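Local coordinates for protein 3-methyladenine dna-glycosylase (Archaeoglobus fulgidus, PDB 2JHN) that belongs to the helix-hairpin-helix family of DNA repair glycosylases and joins that helical domain to an N-terminal domain resembling the TATA-box binding protein, at residues A[1-6]-A[55-60]; A[32-37]-A[49-54]; A[236-241]-A[257-262]. The protein carries 1 engineered substitution. All coordinates share one frame; numbering follows the deposited sequence.

Contact 1. Residues A[1-6]-A[55-60]; sequences MWRIEL and ERTIVV
In the antiparallel sheet of the TBP-like domain, the edge strand 2-5 pairs with strand 57-60: Trp2 and Ile4 face Val60 and Ile58 as hydrogen-bonded pairs, while Arg3 and Glu5 face Val59 and Thr57 as non-hydrogen-bonded ones. Ile4 N gives Ile58 O a bond of 2.7 Å that is almost straight (174° at the hydrogen), and Leu6 N to Arg56 O, 2.9 Å, carries the pairing past the strand end. On the side of Trp2, Ile4, Ile58 and Val60, Ile4 CD1 touches Val60 CG2 at 3.9 Å beneath helix 69-80. The Trp2 indole brings its CE3 edge to 3.3 Å from Val60 O, and its ring stacks with Trp69 and Phe64. On the other side, Glu5 bends at chi2 (-68°) and brings its carboxylate alongside Thr57. Thr57 OG1 donates to Glu5 OE1 at 2.6 Å, on the syn side and 25° out of the carboxylate plane, and Glu5 OE2 lies 3.5 Å from Thr57 CG2. Arg3 runs its CD past Thr57 CG2 toward a salt bridge with Glu53. The pairing thus has two unlike faces: an apolar one covered by a helix, and one of mixed character, where the Glu5 carboxylate and a weak bond to Ser54 OG hold the Thr57 hydroxyl in place.

Contact 2. Residues A[32-37]-A[49-54]; sequences SGVWRR and MAYPES
Strands 34-37 and 49-52, the arms of one beta hairpin, run antiparallel at 165° with axes 4.7 Å apart, Trp35 and Ala50 forming a hydrogen-bonded pair and Arg36 and Met49 the non-hydrogen-bonded pair next to it. Trp35 N donates to Ala50 O at 3.1 Å, and Ala50 N returns a bond to Trp35 O at 2.9 Å. Met49 CA also lies 3.1 Å from Trp35 O, a CA-H...O contact beside the stronger bond. With CG turned away from its own N and beside the carbonyl carbon (chi1 170°), the Trp35 indole sets its edge, at CE3, toward Ala50 N, which lies in the ring plane; CE3 also packs 4.1 Å from Ala50 CB, while NE1 reaches away to Asp28, a ligand of a sodium ion. On the opposite side Arg36 CB and Met49 CB abut at 3.8 Å. Val34 and Tyr51 lie side by side, CG2 of the valine 3.9 Å from CB of the tyrosine. The chemistry between the strands is therefore backbone N-H...O=C hydrogen bonding and aliphatic packing, and the long polar side chains spend their ends elsewhere: Arg36 on Lys157 O and Glu31, Tyr51 OH on Glu61.

Contact 3. Residues A[236-241]-A[257-262]; sequences FPADDL and QSAEKV
Ala259 and Val262, on the first turn of helix 259-270, rest against Phe236, Ala238 and Asp239 of the loop before helix 241-251. The approach to helix 259-270 begins at Gln257, whose backbone O accepts from Arg244 NE of helix 241-251. Ser258 follows as N-cap, its OG accepting from Lys261 N at 3.2 Å. Ala259 then points at the loop: its CB touches Asp239 OD1 (3.4 Å) and, from a direction about a right angle away, Ala238 O (3.5 Å), while Ala238 CB lies 3.5 Å from Ala259 O. Asp239 starts away from the helix, but its carboxylate swings back, OD2 forming a salt bridge with Arg263. Glu260 and Lys261 turn away, and Lys261 NZ pairs with Glu264 on the same helix. Val262 faces inward again; with CG1 anti to the backbone N (chi1 169°), that methyl meets Phe236 CE2 at 3.7 Å, in the plane of the ring and at its edge, and Ala238 CB at 4.0 Å. The Phe236 ring also meets Phe270 edge-to-face and packs on helix 274-287. Pro237 to Asp240 form a type I beta turn that runs into the N-cap of helix 241-251, Asp240 OD2 accepting from Val243 N. Such a loop belongs to the mainly helical HhH-GPD region, and Asp240 is probably the aspartate of the family's name.

How the contacts relate
From the N terminus, the segments 1-6 and 55-60, 49 residues apart at their closest ends, meet in contact 1, which closes a long loop and brings the start of the chain beside strand 57-62. Contact 2 falls within that loop and closes a short hairpin of its own, between strands 34-41 and 44-54. The two contacts share one sheet, since strands 44-54 and 57-62 are neighbours, and they touch directly through a probable hydrogen bond from Val59 N to Tyr51 O. Contact 3 comes later, in series with both, and ties helix 259-270 to the loop before helix 241-251 in the HhH-GPD region, with its centre about 37 Å from that of contact 1.

Contact 1. Residues A[1-6]-A[55-60]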
loop_
_atom_site.group_PDB
_atom_site.type_symbol
_atom_site.label_atom_id
_atom_site.label_comp_id
_atom_site.label_asym_id
_atom_site.label_seq_id
_atom_site.Cartn_x
_atom_site.Cartn_y
_atom_site.Cartn_z
ATOM N N MET A 1 -6.108 -25.225 2.689
ATOM C CA MET A 1 -4.659 -24.944 2.497
ATOM C C MET A 1 -4.352 -24.818 1.038
ATOM O O MET A 1 -4.643 -25.732 0.246
ATOM C CB MET A 1 -3.787 -26.106 2.979
ATOM C CG MET A 1 -3.922 -26.429 4.394
ATOM S SD MET A 1 -2.635 -25.621 5.278
ATOM C CE MET A 1 -3.467 -25.532 6.854
ATOM N N TRP A 2 -3.736 -23.699 0.687
ATOM C CA TRP A 2 -3.040 -23.571 -0.575
ATOM C C TRP A 2 -1.657 -23.045 -0.219
ATOM O O TRP A 2 -1.460 -22.484 0.867
ATOM C CB TRP A 2 -3.763 -22.600 -1.511
ATOM C CG TRP A 2 -5.194 -23.003 -1.879
ATOM C CD1 TRP A 2 -5.598 -23.692 -2.992
ATOM C CD2 TRP A 2 -6.384 -22.707 -1.139
ATOM N NE1 TRP A 2 -6.969 -23.852 -2.982
ATOM C CE2 TRP A 2 -7.476 -23.256 -1.859
ATOM C CE3 TRP A 2 -6.637 -22.046 0.070
ATOM C CZ2 TRP A 2 -8.810 -23.163 -1.402
ATOM C CZ3 TRP A 2 -7.972 -21.946 0.528
ATOM C CH2 TRP A 2 -9.036 -22.509 -0.207
ATOM N N ARG A 3 -0.719 -23.212 -1.142
ATOM C CA ARG A 3 0.678 -22.811 -0.942
ATOM C C ARG A 3 1.170 -21.970 -2.108
ATOM O O ARG A 3 0.912 -22.298 -3.274
ATOM C CB ARG A 3 1.577 -24.041 -0.784
ATOM C CG ARG A 3 1.352 -24.795 0.522
ATOM C CD ARG A 3 2.286 -26.022 0.665
ATOM N NE ARG A 3 2.338 -26.457 2.064
ATOM C CZ ARG A 3 1.435 -27.253 2.652
ATOM N NH1 ARG A 3 0.406 -27.729 1.969
ATOM N NH2 ARG A 3 1.563 -27.558 3.929
ATOM N N ILE A 4 1.850 -20.876 -1.775
ATOM C CA ILE A 4 2.537 -20.045 -2.761
ATOM C C ILE A 4 4.031 -20.333 -2.658
ATOM O O ILE A 4 4.664 -19.970 -1.670
ATOM C CB ILE A 4 2.309 -18.525 -2.499
ATOM C CG1 ILE A 4 0.824 -18.154 -2.583
ATOM C CG2 ILE A 4 3.146 -17.669 -3.497
ATOM C CD1 ILE A 4 0.546 -16.697 -2.198
ATOM N N GLU A 5 4.588 -20.964 -3.688
ATOM C CA GLU A 5 6.012 -21.336 -3.689
ATOM C C GLU A 5 6.857 -20.288 -4.393
ATOM O O GLU A 5 6.586 -19.942 -5.536
ATOM C CB GLU A 5 6.205 -22.702 -4.356
ATOM C CG GLU A 5 5.399 -23.824 -3.709
ATOM C CD GLU A 5 5.870 -24.188 -2.307
ATOM O OE1 GLU A 5 6.943 -23.710 -1.830
ATOM O OE2 GLU A 5 5.144 -24.982 -1.667
ATOM N N LEU A 6 7.872 -19.795 -3.698
ATOM C CA LEU A 6 8.712 -18.684 -4.171
ATOM C C LEU A 6 10.052 -19.211 -4.669
ATOM O O LEU A 6 10.540 -20.227 -4.161
ATOM C CB LEU A 6 8.974 -17.697 -3.033
ATOM C CG LEU A 6 7.789 -17.242 -2.165
ATOM C CD1 LEU A 6 8.261 -16.294 -1.079
ATOM C CD2 LEU A 6 6.714 -16.632 -3.020
ATOM N N GLU A 55 10.976 -20.150 4.619
ATOM C CA GLU A 55 11.512 -18.969 3.928
ATOM C C GLU A 55 10.935 -18.745 2.525
ATOM O O GLU A 55 10.809 -17.586 2.086
ATOM C CB GLU A 55 13.057 -18.991 3.895
ATOM C CG GLU A 55 13.701 -20.075 3.010
ATOM C CD GLU A 55 15.198 -19.828 2.741
ATOM O OE1 GLU A 55 15.861 -19.190 3.599
ATOM O OE2 GLU A 55 15.707 -20.261 1.671
ATOM N N ARG A 56 10.582 -19.838 1.835
ATOM C CA ARG A 56 10.158 -19.794 0.444
ATOM C C ARG A 56 8.735 -20.277 0.180
ATOM O O ARG A 56 8.364 -20.486 -0.972
ATOM C CB ARG A 56 11.123 -20.585 -0.449
ATOM C CG ARG A 56 12.523 -20.026 -0.441
ATOM C CD ARG A 56 13.438 -20.704 -1.442
ATOM N NE ARG A 56 14.808 -20.283 -1.158
ATOM C CZ ARG A 56 15.863 -20.526 -1.928
ATOM N NH1 ARG A 56 15.735 -21.207 -3.066
ATOM N NH2 ARG A 56 17.054 -20.075 -1.551
ATOM N N THR A 57 7.935 -20.434 1.232
ATOM C CA THR A 57 6.584 -20.969 1.068
ATOM C C THR A 57 5.611 -20.211 1.933
ATOM O O THR A 57 5.744 -20.207 3.149
ATOM C CB THR A 57 6.500 -22.476 1.447
ATOM O OG1 THR A 57 7.430 -23.211 0.659
ATOM C CG2 THR A 57 5.087 -23.022 1.196
ATOM N N ILE A 58 4.620 -19.594 1.297
ATOM C CA ILE A 58 3.565 -18.898 2.023
ATOM C C ILE A 58 2.289 -19.742 1.923
ATOM O O ILE A 58 1.809 -20.051 0.835
ATOM C CB ILE A 58 3.310 -17.444 1.455
ATOM C CG1 ILE A 58 4.606 -16.601 1.445
ATOM C CG2 ILE A 58 2.155 -16.740 2.208
ATOM C CD1 ILE A 58 5.365 -16.487 2.793
ATOM N N VAL A 59 1.765 -20.119 3.077
ATOM C CA VAL A 59 0.474 -20.790 3.144
ATOM C C VAL A 59 -0.666 -19.766 3.115
ATOM O O VAL A 59 -0.593 -18.726 3.784
ATOM C CB VAL A 59 0.385 -21.662 4.405
ATOM C CG1 VAL A 59 -1.028 -22.324 4.537
ATOM C CG2 VAL A 59 1.493 -22.706 4.373
ATOM N N VAL A 60 -1.688 -20.077 2.325
ATOM C CA VAL A 60 -2.959 -19.327 2.301
ATOM C C VAL A 60 -4.131 -20.224 2.746
ATOM O O VAL A 60 -4.261 -21.369 2.305
ATOM C CB VAL A 60 -3.264 -18.722 0.908
ATOM C CG1 VAL A 60 -4.514 -17.826 0.972
ATOM C CG2 VAL A 60 -2.061 -17.901 0.373
HETATM O O HOH W 1 12.601 -22.098 -4.245
#

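Contact 2. Residues A[32-37]-A[49-54]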
loop_
_atom_site.group_PDB
_atom_site.type_symbol
_atom_site.label_atom_id
_atom_site.label_comp_id
_atom_site.label_asym_id
_atom_site.label_seq_id
_atom_site.Cartn_x
_atom_site.Cartn_y
_atom_site.Cartn_z
ATOM N N SER A 32 0.227 -12.368 15.630
ATOM C CA SER A 32 1.232 -13.440 15.731
ATOM C C SER A 32 1.762 -13.887 14.383
ATOM O O SER A 32 1.837 -15.089 14.086
ATOM C CB SER A 32 0.715 -14.626 16.553
ATOM O OG SER A 32 0.396 -14.208 17.867
ATOM N N GLY A 33 2.105 -12.903 13.548
ATOM C CA GLY A 33 2.718 -13.169 12.251
ATOM C C GLY A 33 1.789 -13.770 11.207
ATOM O O GLY A 33 2.256 -14.269 10.196
ATOM N N VAL A 34 0.481 -13.752 11.473
ATOM C CA VAL A 34 -0.496 -14.208 10.503
ATOM C C VAL A 34 -1.284 -12.994 10.028
ATOM O O VAL A 34 -1.898 -12.307 10.833
ATOM C CB VAL A 34 -1.471 -15.275 11.090
ATOM C CG1 VAL A 34 -2.461 -15.667 10.061
ATOM C CG2 VAL A 34 -0.681 -16.510 11.587
ATOM N N TRP A 35 -1.232 -12.742 8.722
ATOM C CA TRP A 35 -1.943 -11.639 8.076
ATOM C C TRP A 35 -3.338 -12.090 7.645
ATOM O O TRP A 35 -3.500 -13.211 7.133
ATOM C CB TRP A 35 -1.146 -11.201 6.837
ATOM C CG TRP A 35 -1.848 -10.222 5.916
ATOM C CD1 TRP A 35 -1.790 -8.862 5.964
ATOM C CD2 TRP A 35 -2.690 -10.549 4.803
ATOM N NE1 TRP A 35 -2.560 -8.319 4.965
ATOM C CE2 TRP A 35 -3.123 -9.326 4.234
ATOM C CE3 TRP A 35 -3.153 -11.757 4.255
ATOM C CZ2 TRP A 35 -3.959 -9.266 3.122
ATOM C CZ3 TRP A 35 -4.012 -11.699 3.133
ATOM C CH2 TRP A 35 -4.398 -10.459 2.578
ATOM N N ARG A 36 -4.339 -11.221 7.804
ATOM C CA ARG A 36 -5.654 -11.529 7.262
ATOM C C ARG A 36 -6.504 -10.322 6.922
ATOM O O ARG A 36 -6.339 -9.236 7.498
ATOM C CB ARG A 36 -6.465 -12.458 8.204
ATOM C CG ARG A 36 -6.997 -11.793 9.434
ATOM C CD ARG A 36 -7.565 -12.869 10.416
ATOM N NE ARG A 36 -8.394 -12.209 11.410
ATOM C CZ ARG A 36 -7.967 -11.783 12.595
ATOM N NH1 ARG A 36 -6.713 -11.978 12.986
ATOM N NH2 ARG A 36 -8.813 -11.165 13.406
ATOM N N ARG A 37 -7.414 -10.538 5.978
ATOM C CA ARG A 37 -8.466 -9.575 5.640
ATOM C C ARG A 37 -9.564 -10.243 4.847
ATOM O O ARG A 37 -9.410 -11.375 4.381
ATOM C CB ARG A 37 -7.918 -8.355 4.876
ATOM C CG ARG A 37 -7.452 -8.601 3.476
ATOM C CD ARG A 37 -6.890 -7.271 2.902
ATOM N NE ARG A 37 -7.919 -6.438 2.267
ATOM C CZ ARG A 37 -7.752 -5.154 1.929
ATOM N NH1 ARG A 37 -6.605 -4.516 2.183
ATOM N NH2 ARG A 37 -8.740 -4.497 1.350
ATOM N N MET A 49 -6.347 -15.583 4.730
ATOM C CA MET A 49 -5.236 -15.366 5.647
ATOM C C MET A 49 -3.983 -15.999 5.054
ATOM O O MET A 49 -4.064 -16.909 4.224
ATOM C CB MET A 49 -5.534 -15.930 7.045
ATOM C CG MET A 49 -5.438 -17.421 7.122
ATOM S SD MET A 49 -6.129 -18.062 8.650
ATOM C CE MET A 49 -4.866 -17.650 9.801
ATOM N N ALA A 50 -2.830 -15.506 5.465
ATOM C CA ALA A 50 -1.568 -16.001 4.922
ATOM C C ALA A 50 -0.465 -15.878 5.959
ATOM O O ALA A 50 -0.470 -14.972 6.780
ATOM C CB ALA A 50 -1.189 -15.265 3.633
ATOM N N TYR A 51 0.486 -16.811 5.893
ATOM C CA TYR A 51 1.573 -16.898 6.855
ATOM C C TYR A 51 2.590 -17.879 6.265
ATOM O O TYR A 51 2.221 -18.755 5.477
ATOM C CB TYR A 51 1.064 -17.384 8.228
ATOM C CG TYR A 51 0.322 -18.708 8.149
ATOM C CD1 TYR A 51 1.015 -19.920 8.254
ATOM C CD2 TYR A 51 -1.064 -18.753 7.976
ATOM C CE1 TYR A 51 0.339 -21.152 8.162
ATOM C CE2 TYR A 51 -1.754 -19.978 7.892
ATOM C CZ TYR A 51 -1.029 -21.179 7.998
ATOM O OH TYR A 51 -1.660 -22.405 7.913
ATOM N N PRO A 52 3.874 -17.702 6.610
ATOM C CA PRO A 52 4.936 -18.544 6.090
ATOM C C PRO A 52 4.969 -19.940 6.739
ATOM O O PRO A 52 4.751 -20.068 7.945
ATOM C CB PRO A 52 6.199 -17.788 6.462
ATOM C CG PRO A 52 5.854 -16.973 7.625
ATOM C CD PRO A 52 4.380 -16.647 7.502
ATOM N N GLU A 53 5.233 -20.968 5.947
ATOM C CA GLU A 53 5.636 -22.222 6.584
ATOM C C GLU A 53 7.158 -22.432 6.484
ATOM O O GLU A 53 7.747 -23.198 7.267
ATOM C CB GLU A 53 4.787 -23.407 6.122
ATOM C CG GLU A 53 5.323 -24.162 4.971
ATOM C CD GLU A 53 4.419 -25.301 4.528
ATOM O OE1 GLU A 53 3.522 -25.773 5.277
ATOM O OE2 GLU A 53 4.575 -25.693 3.375
ATOM N N SER A 54 7.782 -21.714 5.547
ATOM C CA SER A 54 9.247 -21.667 5.411
ATOM C C SER A 54 9.663 -20.374 4.724
ATOM O O SER A 54 8.804 -19.607 4.269
ATOM C CB SER A 54 9.763 -22.858 4.599
ATOM O OG SER A 54 9.437 -22.755 3.216
#

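Contact 3. Residues A[236-241]-A[257-262]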
loop_
_atom_site.group_PDB
_atom_site.type_symbol
_atom_site.label_atom_id
_atom_site.label_comp_id
_atom_site.label_asym_id
_atom_site.label_seq_id
_atom_site.Cartn_x
_atom_site.Cartn_y
_atom_site.Cartn_z
ATOM N N PHE A 236 7.478 8.266 -9.354
ATOM C CA PHE A 236 8.149 8.449 -8.072
ATOM C C PHE A 236 7.633 9.726 -7.427
ATOM O O PHE A 236 7.862 10.818 -7.971
ATOM C CB PHE A 236 9.673 8.469 -8.257
ATOM C CG PHE A 236 10.442 8.401 -6.954
ATOM C CD1 PHE A 236 10.619 7.169 -6.295
ATOM C CD2 PHE A 236 10.986 9.556 -6.397
ATOM C CE1 PHE A 236 11.343 7.098 -5.075
ATOM C CE2 PHE A 236 11.699 9.524 -5.189
ATOM C CZ PHE A 236 11.881 8.274 -4.528
ATOM N N PRO A 237 6.927 9.599 -6.277
ATOM C CA PRO A 237 6.257 10.747 -5.626
ATOM C C PRO A 237 7.188 11.648 -4.801
ATOM O O PRO A 237 7.212 11.592 -3.556
ATOM C CB PRO A 237 5.197 10.077 -4.744
ATOM C CG PRO A 237 5.846 8.765 -4.344
ATOM C CD PRO A 237 6.729 8.344 -5.513
ATOM N N ALA A 238 7.914 12.495 -5.508
ATOM C CA ALA A 238 9.008 13.275 -4.920
ATOM C C ALA A 238 8.553 14.392 -3.964
ATOM O O ALA A 238 9.341 14.854 -3.115
ATOM C CB ALA A 238 9.893 13.829 -6.061
ATOM N N ASP A 239 7.301 14.843 -4.094
ATOM C CA ASP A 239 6.746 15.835 -3.153
ATOM C C ASP A 239 6.481 15.254 -1.763
ATOM O O ASP A 239 6.295 15.996 -0.811
ATOM C CB ASP A 239 5.469 16.506 -3.698
ATOM C CG ASP A 239 5.717 17.255 -4.985
ATOM O OD1 ASP A 239 6.386 18.320 -4.928
ATOM O OD2 ASP A 239 5.265 16.769 -6.057
ATOM N N ASP A 240 6.459 13.925 -1.637
ATOM C CA ASP A 240 6.177 13.316 -0.341
ATOM C C ASP A 240 7.276 13.739 0.661
ATOM O O ASP A 240 8.472 13.578 0.380
ATOM C CB ASP A 240 6.070 11.780 -0.485
ATOM C CG ASP A 240 5.554 11.113 0.786
ATOM O OD1 ASP A 240 4.340 10.801 0.857
ATOM O OD2 ASP A 240 6.364 10.928 1.721
ATOM N N LEU A 241 6.877 14.311 1.797
ATOM C CA LEU A 241 7.855 14.806 2.796
ATOM C C LEU A 241 8.731 13.704 3.414
ATOM O O LEU A 241 9.910 13.911 3.642
ATOM C CB LEU A 241 7.154 15.600 3.893
ATOM C CG LEU A 241 7.159 17.070 3.474
ATOM C CD1 LEU A 241 5.778 17.557 3.076
ATOM C CD2 LEU A 241 7.744 17.891 4.606
ATOM N N GLN A 257 16.490 18.409 0.869
ATOM C CA GLN A 257 16.460 18.775 -0.540
ATOM C C GLN A 257 15.030 19.019 -1.020
ATOM O O GLN A 257 14.067 18.576 -0.383
ATOM C CB GLN A 257 17.133 17.704 -1.407
ATOM C CG GLN A 257 18.591 17.401 -1.016
ATOM C CD GLN A 257 19.497 18.634 -1.101
ATOM O OE1 GLN A 257 19.844 19.238 -0.079
ATOM N NE2 GLN A 257 19.861 19.017 -2.321
ATOM N N SER A 258 14.922 19.742 -2.132
ATOM C CA SER A 258 13.651 20.030 -2.799
ATOM C C SER A 258 13.125 18.794 -3.540
ATOM O O SER A 258 13.898 17.902 -3.881
ATOM C CB SER A 258 13.848 21.177 -3.804
ATOM O OG SER A 258 14.582 20.740 -4.947
ATOM N N ALA A 259 11.822 18.770 -3.822
ATOM C CA ALA A 259 11.222 17.702 -4.625
ATOM C C ALA A 259 11.874 17.571 -6.006
ATOM O O ALA A 259 12.093 16.454 -6.494
ATOM C CB ALA A 259 9.714 17.911 -4.748
ATOM N N GLU A 260 12.228 18.698 -6.632
ATOM C CA GLU A 260 12.870 18.642 -7.957
ATOM C C GLU A 260 14.247 17.933 -7.935
ATOM O O GLU A 260 14.587 17.178 -8.845
ATOM C CB GLU A 260 12.921 20.037 -8.648
ATOM C CG GLU A 260 13.659 21.141 -7.914
ATOM C CD GLU A 260 13.669 22.474 -8.682
ATOM O OE1 GLU A 260 13.630 22.465 -9.935
ATOM O OE2 GLU A 260 13.721 23.534 -8.026
ATOM N N LYS A 261 15.009 18.156 -6.871
ATOM C CA LYS A 261 16.317 17.513 -6.684
ATOM C C LYS A 261 16.151 16.003 -6.399
ATOM O O LYS A 261 16.905 15.158 -6.910
ATOM C CB LYS A 261 17.057 18.185 -5.523
ATOM C CG LYS A 261 18.516 17.737 -5.384
ATOM C CD LYS A 261 19.343 18.307 -6.553
ATOM C CE LYS A 261 20.630 17.546 -6.763
ATOM N NZ LYS A 261 21.487 18.263 -7.763
ATOM N N VAL A 262 15.155 15.680 -5.575
ATOM C CA VAL A 262 14.816 14.284 -5.301
ATOM C C VAL A 262 14.391 13.549 -6.572
ATOM O O VAL A 262 14.829 12.432 -6.813
ATOM C CB VAL A 262 13.757 14.164 -4.209
ATOM C CG1 VAL A 262 13.212 12.718 -4.111
ATOM C CG2 VAL A 262 14.314 14.626 -2.883
#